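Local coordinates for Alr4995 protein (PDB 6LRH) that breaks down arginine as a bifunctional enzyme with arginine dihydrolase and ornithine cyclodeaminase activities, at residues Y19-W24 with H87-G92; P116-G121 with F138-D143; D122-R127 with Y167-C172; A217-N222 with A262-L267. The protein carries 1 engineered substitution. All coordinates share one frame; numbering follows the deposited sequence.

Interaction 1 of 4, residues Y19-W24 with H87-G92. With ARG (arginine), chain C.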
# COMPACT_ATOMS: atom_id res chain seq x y z
N TYR A 19 -33.40 -22.09 -19.40
CA TYR A 19 -32.87 -21.91 -18.06
C TYR A 19 -31.35 -21.72 -18.10
O TYR A 19 -30.75 -21.68 -19.16
CB TYR A 19 -33.23 -23.10 -17.19
CG TYR A 19 -33.05 -24.43 -17.87
CD1 TYR A 19 -31.83 -25.08 -17.86
CD2 TYR A 19 -34.11 -25.04 -18.50
CE1 TYR A 19 -31.67 -26.29 -18.47
CE2 TYR A 19 -33.96 -26.26 -19.12
CZ TYR A 19 -32.74 -26.88 -19.10
OH TYR A 19 -32.58 -28.09 -19.72
N VAL A 20 -30.74 -21.57 -16.93
CA VAL A 20 -29.30 -21.39 -16.88
C VAL A 20 -28.68 -22.32 -15.85
O VAL A 20 -28.76 -22.06 -14.66
CB VAL A 20 -28.94 -19.94 -16.55
CG1 VAL A 20 -27.43 -19.75 -16.50
CG2 VAL A 20 -29.58 -19.00 -17.56
N ILE A 21 -28.06 -23.40 -16.32
CA ILE A 21 -27.41 -24.35 -15.44
C ILE A 21 -25.96 -24.61 -15.83
O ILE A 21 -25.36 -25.57 -15.38
CB ILE A 21 -28.16 -25.69 -15.39
CG1 ILE A 21 -28.11 -26.39 -16.75
CG2 ILE A 21 -29.58 -25.48 -14.92
CD1 ILE A 21 -28.89 -27.65 -16.79
N ASN A 22 -25.41 -23.75 -16.67
CA ASN A 22 -23.97 -23.70 -16.91
C ASN A 22 -23.66 -22.31 -17.46
O ASN A 22 -24.58 -21.59 -17.81
CB ASN A 22 -23.50 -24.85 -17.84
CG ASN A 22 -23.83 -24.63 -19.31
OD1 ASN A 22 -23.37 -23.68 -19.93
ND2 ASN A 22 -24.59 -25.55 -19.90
N PRO A 23 -22.38 -21.91 -17.48
CA PRO A 23 -22.05 -20.52 -17.79
C PRO A 23 -22.33 -20.10 -19.23
O PRO A 23 -22.50 -18.92 -19.47
CB PRO A 23 -20.55 -20.47 -17.51
CG PRO A 23 -20.32 -21.55 -16.55
CD PRO A 23 -21.21 -22.64 -16.97
N TRP A 24 -22.37 -21.04 -20.16
CA TRP A 24 -22.67 -20.75 -21.56
C TRP A 24 -24.09 -20.29 -21.74
O TRP A 24 -24.39 -19.49 -22.60
CB TRP A 24 -22.43 -21.99 -22.42
CG TRP A 24 -21.04 -22.46 -22.37
CD1 TRP A 24 -20.50 -23.29 -21.46
CD2 TRP A 24 -19.99 -22.10 -23.27
NE1 TRP A 24 -19.17 -23.49 -21.73
CE2 TRP A 24 -18.84 -22.77 -22.83
CE3 TRP A 24 -19.92 -21.29 -24.40
CZ2 TRP A 24 -17.62 -22.65 -23.49
CZ3 TRP A 24 -18.71 -21.18 -25.06
CH2 TRP A 24 -17.58 -21.86 -24.60
N HIS A 87 -28.99 -31.27 -12.01
CA HIS A 87 -30.01 -30.24 -12.02
C HIS A 87 -31.38 -30.79 -12.36
O HIS A 87 -31.49 -31.65 -13.21
CB HIS A 87 -29.64 -29.14 -13.00
CG HIS A 87 -28.43 -28.36 -12.59
ND1 HIS A 87 -28.51 -27.25 -11.78
CD2 HIS A 87 -27.12 -28.54 -12.86
CE1 HIS A 87 -27.29 -26.77 -11.58
NE2 HIS A 87 -26.44 -27.54 -12.22
N LYS A 88 -32.41 -30.28 -11.72
CA LYS A 88 -33.75 -30.82 -11.91
C LYS A 88 -34.29 -30.43 -13.27
O LYS A 88 -35.24 -31.01 -13.75
CB LYS A 88 -34.68 -30.34 -10.80
CG LYS A 88 -34.75 -28.84 -10.64
CD LYS A 88 -36.11 -28.40 -10.09
CE LYS A 88 -36.42 -26.95 -10.46
NZ LYS A 88 -36.51 -26.73 -11.94
N GLU A 89 -33.67 -29.46 -13.91
CA GLU A 89 -34.14 -29.02 -15.20
C GLU A 89 -33.92 -30.09 -16.27
O GLU A 89 -34.54 -30.06 -17.33
CB GLU A 89 -33.45 -27.72 -15.59
CG GLU A 89 -33.96 -26.49 -14.85
CD GLU A 89 -33.17 -26.18 -13.59
OE1 GLU A 89 -32.34 -27.00 -13.18
OE2 GLU A 89 -33.39 -25.11 -12.99
N ARG A 90 -33.05 -31.05 -15.98
CA ARG A 90 -32.75 -32.13 -16.91
C ARG A 90 -33.18 -33.47 -16.35
O ARG A 90 -33.08 -34.47 -17.03
CB ARG A 90 -31.25 -32.16 -17.24
CG ARG A 90 -30.76 -31.02 -18.11
CD ARG A 90 -29.50 -31.39 -18.86
NE ARG A 90 -29.75 -32.35 -19.93
CZ ARG A 90 -28.82 -32.86 -20.73
NH1 ARG A 90 -27.56 -32.52 -20.60
NH2 ARG A 90 -29.16 -33.73 -21.66
N GLN A 91 -33.66 -33.50 -15.12
CA GLN A 91 -34.01 -34.78 -14.50
C GLN A 91 -35.23 -35.44 -15.16
O GLN A 91 -35.41 -36.65 -15.06
CB GLN A 91 -34.25 -34.59 -13.00
CG GLN A 91 -32.99 -34.77 -12.18
CD GLN A 91 -33.08 -34.19 -10.79
OE1 GLN A 91 -34.15 -33.86 -10.32
NE2 GLN A 91 -31.94 -34.08 -10.12
N GLY A 92 -36.05 -34.67 -15.85
CA GLY A 92 -37.21 -35.24 -16.51
C GLY A 92 -36.87 -35.94 -17.80
O GLY A 92 -37.73 -36.50 -18.47
N ARG C . -27.72 -27.60 -21.28
CA ARG C . -27.01 -28.86 -21.11
C ARG C . -26.51 -28.99 -19.70
O ARG C . -26.18 -28.01 -19.04
CB ARG C . -25.83 -28.98 -22.09
CG ARG C . -25.19 -30.34 -22.06
CD ARG C . -23.92 -30.42 -22.84
NE ARG C . -23.46 -31.80 -22.91
CZ ARG C . -22.20 -32.16 -23.14
NH1 ARG C . -21.90 -33.44 -23.19
NH2 ARG C . -21.27 -31.25 -23.31
OXT ARG C . -26.44 -30.08 -19.19

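Interaction 2 of 4, residues P116-G121 with F138-D143. With ARG (arginine), chain C.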
# COMPACT_ATOMS: atom_id res chain seq x y z
N PRO A 116 -25.15 -37.84 -8.52
CA PRO A 116 -25.15 -37.44 -9.93
C PRO A 116 -24.06 -38.10 -10.77
O PRO A 116 -22.95 -38.36 -10.32
CB PRO A 116 -24.95 -35.93 -9.86
CG PRO A 116 -24.23 -35.73 -8.63
CD PRO A 116 -24.68 -36.75 -7.65
N PHE A 117 -24.43 -38.35 -12.02
CA PHE A 117 -23.55 -38.85 -13.04
C PHE A 117 -24.21 -38.57 -14.38
O PHE A 117 -25.36 -38.92 -14.57
CB PHE A 117 -23.28 -40.34 -12.87
CG PHE A 117 -22.76 -41.00 -14.09
CD1 PHE A 117 -21.47 -40.75 -14.52
CD2 PHE A 117 -23.56 -41.84 -14.84
CE1 PHE A 117 -20.98 -41.34 -15.67
CE2 PHE A 117 -23.07 -42.43 -15.98
CZ PHE A 117 -21.77 -42.18 -16.39
N GLU A 118 -23.50 -37.94 -15.31
CA GLU A 118 -24.17 -37.48 -16.52
C GLU A 118 -23.64 -38.12 -17.81
O GLU A 118 -23.62 -37.50 -18.85
CB GLU A 118 -24.10 -35.95 -16.60
CG GLU A 118 -24.44 -35.26 -15.29
CD GLU A 118 -25.11 -33.90 -15.45
OE1 GLU A 118 -24.90 -33.22 -16.46
OE2 GLU A 118 -25.85 -33.51 -14.55
N GLY A 119 -23.22 -39.36 -17.74
CA GLY A 119 -23.07 -40.14 -18.95
C GLY A 119 -21.78 -40.00 -19.74
O GLY A 119 -20.74 -39.65 -19.21
N ALA A 120 -21.86 -40.29 -21.03
CA ALA A 120 -20.68 -40.28 -21.87
C ALA A 120 -20.15 -38.88 -22.06
O ALA A 120 -19.03 -38.69 -22.47
CB ALA A 120 -20.96 -40.92 -23.20
N GLY A 121 -20.99 -37.90 -21.76
CA GLY A 121 -20.56 -36.51 -21.67
C GLY A 121 -19.55 -36.28 -20.57
O GLY A 121 -18.72 -35.43 -20.72
N PHE A 138 -17.98 -30.80 -11.42
CA PHE A 138 -19.12 -29.91 -11.58
C PHE A 138 -20.44 -30.64 -11.68
O PHE A 138 -21.44 -30.15 -11.18
CB PHE A 138 -18.92 -29.02 -12.82
CG PHE A 138 -17.76 -28.10 -12.71
CD1 PHE A 138 -17.86 -26.95 -11.97
CD2 PHE A 138 -16.56 -28.41 -13.30
CE1 PHE A 138 -16.81 -26.12 -11.83
CE2 PHE A 138 -15.50 -27.58 -13.16
CZ PHE A 138 -15.63 -26.43 -12.41
N ARG A 139 -20.44 -31.81 -12.32
CA ARG A 139 -21.68 -32.53 -12.57
C ARG A 139 -21.65 -33.89 -11.93
O ARG A 139 -22.25 -34.09 -10.89
CB ARG A 139 -21.94 -32.66 -14.06
CG ARG A 139 -22.34 -31.37 -14.72
CD ARG A 139 -23.62 -30.82 -14.17
NE ARG A 139 -24.00 -29.56 -14.79
CZ ARG A 139 -24.63 -29.46 -15.96
NH1 ARG A 139 -24.94 -30.55 -16.65
NH2 ARG A 139 -24.94 -28.28 -16.44
N SER A 140 -20.98 -34.84 -12.55
CA SER A 140 -20.81 -36.15 -11.95
C SER A 140 -20.03 -36.09 -10.66
O SER A 140 -19.13 -35.28 -10.50
CB SER A 140 -20.12 -37.10 -12.92
OG SER A 140 -20.93 -37.31 -14.06
N GLU A 141 -20.40 -36.96 -9.75
CA GLU A 141 -19.82 -37.07 -8.43
C GLU A 141 -18.72 -38.13 -8.42
O GLU A 141 -18.84 -39.16 -9.05
CB GLU A 141 -20.93 -37.39 -7.43
CG GLU A 141 -20.49 -38.04 -6.17
CD GLU A 141 -19.76 -37.09 -5.25
OE1 GLU A 141 -20.09 -35.88 -5.29
OE2 GLU A 141 -18.88 -37.56 -4.49
N LEU A 142 -17.64 -37.87 -7.71
CA LEU A 142 -16.52 -38.80 -7.65
C LEU A 142 -16.95 -40.20 -7.22
O LEU A 142 -16.36 -41.19 -7.64
CB LEU A 142 -15.45 -38.28 -6.69
CG LEU A 142 -14.26 -39.19 -6.44
CD1 LEU A 142 -13.43 -39.35 -7.69
CD2 LEU A 142 -13.41 -38.70 -5.28
N ASP A 143 -17.99 -40.28 -6.40
CA ASP A 143 -18.41 -41.56 -5.84
C ASP A 143 -19.27 -42.40 -6.77
O ASP A 143 -19.63 -43.50 -6.42
CB ASP A 143 -19.13 -41.34 -4.53
CG ASP A 143 -18.16 -41.18 -3.36
OD1 ASP A 143 -17.02 -41.67 -3.49
OD2 ASP A 143 -18.54 -40.57 -2.33
N ARG C . -27.72 -27.60 -21.28
CA ARG C . -27.01 -28.86 -21.11
C ARG C . -26.51 -28.99 -19.70
O ARG C . -26.18 -28.01 -19.04
CB ARG C . -25.83 -28.98 -22.09
CG ARG C . -25.19 -30.34 -22.06
CD ARG C . -23.92 -30.42 -22.84
NE ARG C . -23.46 -31.80 -22.91
CZ ARG C . -22.20 -32.16 -23.14
NH1 ARG C . -21.90 -33.44 -23.19
NH2 ARG C . -21.27 -31.25 -23.31
OXT ARG C . -26.44 -30.08 -19.19

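Interaction 3 of 4, residues D122-R127 with Y167-C172. With ARG (arginine), chain C.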
# COMPACT_ATOMS: atom_id res chain seq x y z
N ASP A 122 -19.62 -37.04 -19.48
CA ASP A 122 -18.67 -36.88 -18.38
C ASP A 122 -17.75 -38.09 -18.19
O ASP A 122 -16.93 -38.11 -17.29
CB ASP A 122 -19.42 -36.59 -17.08
CG ASP A 122 -18.87 -35.35 -16.36
OD1 ASP A 122 -18.02 -34.64 -16.93
OD2 ASP A 122 -19.32 -35.05 -15.23
N ALA A 123 -17.87 -39.10 -19.03
CA ALA A 123 -16.98 -40.24 -19.00
C ALA A 123 -16.66 -40.73 -20.42
O ALA A 123 -17.54 -40.98 -21.21
CB ALA A 123 -17.58 -41.33 -18.17
N LEU A 124 -15.38 -40.87 -20.75
CA LEU A 124 -15.00 -41.10 -22.14
C LEU A 124 -14.05 -42.27 -22.31
O LEU A 124 -12.98 -42.32 -21.75
CB LEU A 124 -14.37 -39.85 -22.72
CG LEU A 124 -15.29 -38.67 -23.03
CD1 LEU A 124 -14.51 -37.39 -23.05
CD2 LEU A 124 -15.96 -38.86 -24.36
N LEU A 125 -14.47 -43.23 -23.12
CA LEU A 125 -13.70 -44.41 -23.39
C LEU A 125 -12.46 -44.13 -24.19
O LEU A 125 -12.50 -43.40 -25.18
CB LEU A 125 -14.54 -45.43 -24.14
CG LEU A 125 -15.43 -46.34 -23.33
CD1 LEU A 125 -16.33 -47.10 -24.26
CD2 LEU A 125 -14.55 -47.27 -22.54
N ASP A 126 -11.36 -44.72 -23.75
CA ASP A 126 -10.18 -44.93 -24.58
C ASP A 126 -10.63 -45.66 -25.82
O ASP A 126 -11.33 -46.64 -25.70
CB ASP A 126 -9.15 -45.73 -23.79
CG ASP A 126 -7.95 -46.10 -24.60
OD1 ASP A 126 -7.08 -45.24 -24.78
OD2 ASP A 126 -7.86 -47.26 -25.02
N ARG A 127 -10.24 -45.21 -27.00
CA ARG A 127 -10.88 -45.72 -28.22
C ARG A 127 -10.49 -47.16 -28.54
O ARG A 127 -11.14 -47.83 -29.31
CB ARG A 127 -10.57 -44.82 -29.41
CG ARG A 127 -11.10 -43.41 -29.31
CD ARG A 127 -12.58 -43.29 -29.00
NE ARG A 127 -13.39 -44.30 -29.65
CZ ARG A 127 -14.49 -44.82 -29.14
NH1 ARG A 127 -15.15 -45.75 -29.80
NH2 ARG A 127 -14.93 -44.41 -27.97
N TYR A 167 -17.36 -27.88 -17.94
CA TYR A 167 -18.01 -28.56 -16.83
C TYR A 167 -18.28 -30.06 -17.07
O TYR A 167 -18.48 -30.81 -16.12
CB TYR A 167 -19.32 -27.83 -16.51
CG TYR A 167 -20.26 -27.80 -17.66
CD1 TYR A 167 -20.14 -26.85 -18.66
CD2 TYR A 167 -21.25 -28.76 -17.79
CE1 TYR A 167 -20.99 -26.85 -19.75
CE2 TYR A 167 -22.10 -28.77 -18.87
CZ TYR A 167 -21.97 -27.82 -19.84
OH TYR A 167 -22.82 -27.84 -20.91
N HIS A 168 -18.31 -30.48 -18.34
CA HIS A 168 -18.35 -31.89 -18.74
C HIS A 168 -17.03 -32.28 -19.31
O HIS A 168 -16.44 -31.49 -20.00
CB HIS A 168 -19.42 -32.17 -19.78
CG HIS A 168 -20.79 -32.33 -19.21
ND1 HIS A 168 -21.92 -31.92 -19.88
CD2 HIS A 168 -21.21 -32.85 -18.04
CE1 HIS A 168 -22.98 -32.17 -19.14
NE2 HIS A 168 -22.58 -32.74 -18.02
N LEU A 169 -16.60 -33.50 -19.06
CA LEU A 169 -15.32 -33.96 -19.57
C LEU A 169 -15.22 -33.82 -21.07
O LEU A 169 -14.18 -33.52 -21.59
CB LEU A 169 -15.08 -35.40 -19.16
CG LEU A 169 -13.69 -35.93 -19.46
CD1 LEU A 169 -12.62 -35.15 -18.73
CD2 LEU A 169 -13.59 -37.39 -19.13
N ASP A 170 -16.32 -33.99 -21.79
CA ASP A 170 -16.24 -34.04 -23.23
C ASP A 170 -16.17 -32.66 -23.88
O ASP A 170 -16.23 -32.55 -25.08
CB ASP A 170 -17.41 -34.86 -23.79
CG ASP A 170 -18.72 -34.08 -23.85
OD1 ASP A 170 -18.85 -32.97 -23.32
OD2 ASP A 170 -19.68 -34.62 -24.44
N THR A 171 -16.07 -31.62 -23.07
CA THR A 171 -15.88 -30.25 -23.56
C THR A 171 -14.39 -29.86 -23.66
O THR A 171 -14.05 -28.84 -24.25
CB THR A 171 -16.60 -29.23 -22.68
OG1 THR A 171 -16.04 -29.23 -21.37
CG2 THR A 171 -18.06 -29.54 -22.59
N CYS A 172 -13.53 -30.68 -23.08
CA CYS A 172 -12.11 -30.39 -23.00
C CYS A 172 -11.27 -31.66 -23.02
O CYS A 172 -10.11 -31.63 -22.65
CB CYS A 172 -11.82 -29.63 -21.73
SG CYS A 172 -12.32 -30.53 -20.31
N ARG C . -27.72 -27.60 -21.28
CA ARG C . -27.01 -28.86 -21.11
C ARG C . -26.51 -28.99 -19.70
O ARG C . -26.18 -28.01 -19.04
CB ARG C . -25.83 -28.98 -22.09
CG ARG C . -25.19 -30.34 -22.06
CD ARG C . -23.92 -30.42 -22.84
NE ARG C . -23.46 -31.80 -22.91
CZ ARG C . -22.20 -32.16 -23.14
NH1 ARG C . -21.90 -33.44 -23.19
NH2 ARG C . -21.27 -31.25 -23.31
OXT ARG C . -26.44 -30.08 -19.19
O HOH W 1 -18.49 -32.83 -13.99

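Interaction 4 of 4, residues A217-N222 with A262-L267. Engineered in segment 262-267: Ala264 (natural residue Cys). With ARG (arginine), chain C.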
# COMPACT_ATOMS: atom_id res chain seq x y z
N ALA A 217 -13.59 -27.27 -29.64
CA ALA A 217 -12.82 -28.18 -30.49
C ALA A 217 -12.57 -29.57 -29.89
O ALA A 217 -12.40 -30.51 -30.62
CB ALA A 217 -11.51 -27.55 -30.86
N CYS A 218 -12.56 -29.70 -28.57
CA CYS A 218 -12.52 -31.03 -27.96
C CYS A 218 -13.86 -31.75 -28.01
O CYS A 218 -13.91 -32.97 -27.91
CB CYS A 218 -12.05 -30.96 -26.52
SG CYS A 218 -10.46 -30.25 -26.29
N ASN A 219 -14.95 -31.01 -28.18
CA ASN A 219 -16.26 -31.63 -28.27
C ASN A 219 -16.45 -32.25 -29.65
O ASN A 219 -17.34 -31.89 -30.39
CB ASN A 219 -17.34 -30.60 -27.96
CG ASN A 219 -18.55 -31.21 -27.33
OD1 ASN A 219 -19.67 -30.92 -27.72
ND2 ASN A 219 -18.34 -32.07 -26.35
N THR A 220 -15.61 -33.21 -29.95
CA THR A 220 -15.42 -33.74 -31.29
C THR A 220 -15.95 -35.16 -31.43
O THR A 220 -15.81 -35.96 -30.52
CB THR A 220 -13.92 -33.69 -31.66
OG1 THR A 220 -13.59 -32.40 -32.16
CG2 THR A 220 -13.56 -34.69 -32.70
N VAL A 221 -16.57 -35.46 -32.56
CA VAL A 221 -16.98 -36.82 -32.85
C VAL A 221 -15.97 -37.46 -33.78
O VAL A 221 -15.69 -36.94 -34.85
CB VAL A 221 -18.38 -36.88 -33.50
CG1 VAL A 221 -18.76 -38.31 -33.80
CG2 VAL A 221 -19.40 -36.23 -32.62
N ASN A 222 -15.42 -38.59 -33.35
CA ASN A 222 -14.44 -39.33 -34.13
C ASN A 222 -14.98 -40.70 -34.50
O ASN A 222 -15.40 -41.48 -33.65
CB ASN A 222 -13.13 -39.43 -33.33
CG ASN A 222 -12.08 -40.32 -33.98
OD1 ASN A 222 -11.46 -41.12 -33.29
ND2 ASN A 222 -11.85 -40.16 -35.27
N ALA A 262 -20.81 -30.72 -31.18
CA ALA A 262 -20.99 -31.97 -31.91
C ALA A 262 -21.07 -33.21 -31.03
O ALA A 262 -22.04 -33.95 -31.11
CB ALA A 262 -19.87 -32.15 -32.91
N LYS A 263 -20.07 -33.44 -30.19
CA LYS A 263 -20.05 -34.68 -29.42
C LYS A 263 -21.14 -34.73 -28.36
O LYS A 263 -21.57 -35.81 -28.00
CB LYS A 263 -18.71 -34.89 -28.74
CG LYS A 263 -18.54 -36.28 -28.22
CD LYS A 263 -17.18 -36.49 -27.69
CE LYS A 263 -16.74 -37.91 -27.81
NZ LYS A 263 -15.27 -37.90 -27.97
N ALA A 264 -21.58 -33.58 -27.88
CA ALA A 264 -22.68 -33.50 -26.93
C ALA A 264 -24.02 -33.93 -27.55
O ALA A 264 -24.89 -34.40 -26.85
CB ALA A 264 -22.80 -32.12 -26.40
N LEU A 265 -24.15 -33.79 -28.86
CA LEU A 265 -25.38 -34.15 -29.55
C LEU A 265 -25.44 -35.61 -30.01
O LEU A 265 -26.33 -35.99 -30.74
CB LEU A 265 -25.57 -33.24 -30.76
CG LEU A 265 -25.78 -31.77 -30.47
CD1 LEU A 265 -25.52 -30.93 -31.71
CD2 LEU A 265 -27.18 -31.56 -29.97
N THR A 266 -24.47 -36.41 -29.60
CA THR A 266 -24.43 -37.80 -30.01
C THR A 266 -24.08 -38.68 -28.82
O THR A 266 -23.47 -38.22 -27.86
CB THR A 266 -23.38 -38.09 -31.12
OG1 THR A 266 -22.06 -37.95 -30.58
CG2 THR A 266 -23.52 -37.15 -32.29
N LEU A 267 -24.48 -39.94 -28.92
CA LEU A 267 -24.07 -40.96 -27.99
C LEU A 267 -23.74 -42.22 -28.78
O LEU A 267 -24.57 -42.75 -29.50
CB LEU A 267 -25.16 -41.21 -26.96
CG LEU A 267 -24.92 -42.31 -25.93
CD1 LEU A 267 -23.81 -41.95 -25.03
CD2 LEU A 267 -26.17 -42.56 -25.14
N ARG C . -27.72 -27.60 -21.28
CA ARG C . -27.01 -28.86 -21.11
C ARG C . -26.51 -28.99 -19.70
O ARG C . -26.18 -28.01 -19.04
CB ARG C . -25.83 -28.98 -22.09
CG ARG C . -25.19 -30.34 -22.06
CD ARG C . -23.92 -30.42 -22.84
NE ARG C . -23.46 -31.80 -22.91
CZ ARG C . -22.20 -32.16 -23.14
NH1 ARG C . -21.90 -33.44 -23.19
NH2 ARG C . -21.27 -31.25 -23.31
OXT ARG C . -26.44 -30.08 -19.19
O HOH W 2 -17.67 -29.82 -31.89

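Interaction 1 of 4, residues Y19-W24 with H87-G92
Ile21 lies between His87, Glu89, Arg90 and the bound arginine, and each of its branches has its own neighbours. CB sits over the middle of the His87 ring in a CH-pi contact, 3.8 Å from the ring centroid. CG2 continues past that ring and reaches Glu89 OE1 at 3.6 Å. CG1 lies between the backbone N and the carbonyl carbon (chi1 65°). This sends the longer branch the other way, and CG1 comes 3.4 Å from O of the bound arginine. CD1, at the tip, stays beside the carboxylate of the bound arginine and packs 4.1 Å from Arg90 CG. Next to Ile21, Glu89 CB covers one face of the Tyr19 ring at 3.6 Å from its centroid, and Tyr19 OH turns to Asp65. The polar hold on the ligand comes from both segments. Arg90 NH1 donates to OXT of the arginine at 3.0 Å, and Asn22 ND2 donates to its O at 3.1 Å. Arg90 is itself fixed by Glu93, Asn71 and Phe68. Asn22 OD1 accepts from Trp24 N in an Asx turn. The arrangement is one wall of the ligand pocket, where loop 19-24 and the short helix 88-91 close around the substrate carboxylate.

Interaction 2 of 4, residues P116-G121 with F138-D143
Arg139 folds back at its second torsion (chi2 -62°) and then runs extended through its third, which carries its guanidinium past Glu118 to the bound arginine. Glu118 has CG beside its own backbone N (chi1 -45°), and this turns its carboxylate to meet that group. OE1 takes a salt bridge from Arg139 NH1 at 2.7 Å, on the syn side of the carboxylate and in the guanidinium plane. The two flat groups stand 60° apart, and OE1 is the oxygen that NH1 meets. The same oxygen also bonds His168 NE2, while OE2 accepts from Leu86 N. The outer edge of the guanidinium grips the ligand carboxylate with two nearly straight bonds. NH1 reaches OXT of the arginine at 3.0 Å, and NH2 reaches its O at 2.9 Å. Arg139 NH2 also bonds Ile21 O. Glu118 is thus the second-shell residue that positions Arg139.

Beyond this pair the two loops are joined near their backbones. Ser140 OG accepts from Glu118 N at 2.9 Å and lies 3.2 Å from Phe117 CA. Glu141 N donates to Pro116 O at 3.0 Å, from above the carbonyl plane. The Pro116 ring rests on Arg139 O, its CG 3.4 Å away. The arrangement belongs to the carboxylate-binding end of the arginine pocket: a two-bonded (bidentate) arginine-carboxylate pair, backed by a buried glutamate, in a domain of the GME clan.

Interaction 3 of 4, residues D122-R127 with Y167-C172
Tyr167 meets Asp122 through a water, which donates to Tyr167 O and to Asp122 OD2. The Tyr167 side chain leaves the backbone away from 122-127, and its OH lies 3.4 Å from CD of the bound arginine. His168 presents the edge of its ring to Asp122, with CD2 3.8 Å from CG of the carboxylate. The two planes are 75° apart. On the ligand side His168 ND1 is 3.3 Å from CZ of the arginine, and NE2 bonds Glu118. Leu169 brings the main polar link: its N donates to Asp122 OD1 at 2.8 Å, nearly in line with the C-O bond. Its side chain packs on Leu124 CD1. Asp170 has CG between backbone N and carbonyl carbon (chi1 79°), which aims its carboxylate at the ligand guanidinium. NH1 of the arginine donates to Asp170 OD2 at 2.8 Å, and NH2 donates to OD1 at 3.0 Å. Leu124 CD1 backs Asp170 CB. Thr171 ties the 3-10 turn by donating through OG1 and N to His168 O. With Asp122 replaced by an alanine, Leu169 N would probably lose its acceptor, and the water and Ser140 OG the carboxylate they both bond. The arrangement is the guanidinium end of the pocket, consistent with the histidine and aspartate that meet the guanidinium in GME-clan enzymes.

Interaction 4 of 4, residues A217-N222 with A262-L267
Asn219 O is gripped by Lys263 N at 3.1 Å and by a water that donates to it at 2.6 Å. The peptide N-H comes in well above the carbonyl plane, 63° out of it. Asn219 lies at the centre of an inverse gamma turn, and its side chain holds the opposite loop as well. OD1 accepts from Ala264 N at 3.3 Å, again from above the amide plane, and from Ala261 N. ND2 bonds the backbone O of Asp170, whose carboxylate holds the ligand guanidinium. A leucine in place of Asn219 would probably leave Ala264 N, Ala261 N and Asp170 O without their amide partner and hold the engineered position less firmly.

Lys263 runs alongside the next peptide. Its CG is anti to the backbone N (chi1 -166°) and the chain is extended beyond it, so the methylenes pass over Thr220 O, with CD 3.2 Å away. NZ makes a weak bond to the same oxygen. Thr220 turns its own side chain back, and OG1 donates to Ala217 O. Val221 adds the apolar part: CG2 packs 3.6 Å from Lys263 CA and also touches Ala262 CB and Thr266 OG1.

Ala264 is engineered in place of a natural cysteine, and its CB lies 3.3 Å from CZ of the bound arginine. That position suits the cysteine nucleophile of the GME clan. The arrangement is therefore probably the nucleophile loop of the active site, bound to the start of strand 221-222.

Overall arrangement
Starting from the N terminus, interaction 1 closes a long loop that takes in helix 34-48 and strands 53-56, 73-76 and 79-82. Interaction 2 then closes a short one around strands 123-125 and 132-136. Interaction 3 crosses it: 122-127 lies inside that loop, while 167-172 comes after it, beyond helix 145-152 and strand 155-160. Interaction 4 follows in series and bridges strand 221-222 to the loop before strand 267-268. Nothing nests. Interactions 1 and 2 meet at the ligand's carboxylate, and interactions 3 and 4 at its guanidinium. All four lie on one side of the chain's centre, in the arginine-binding region.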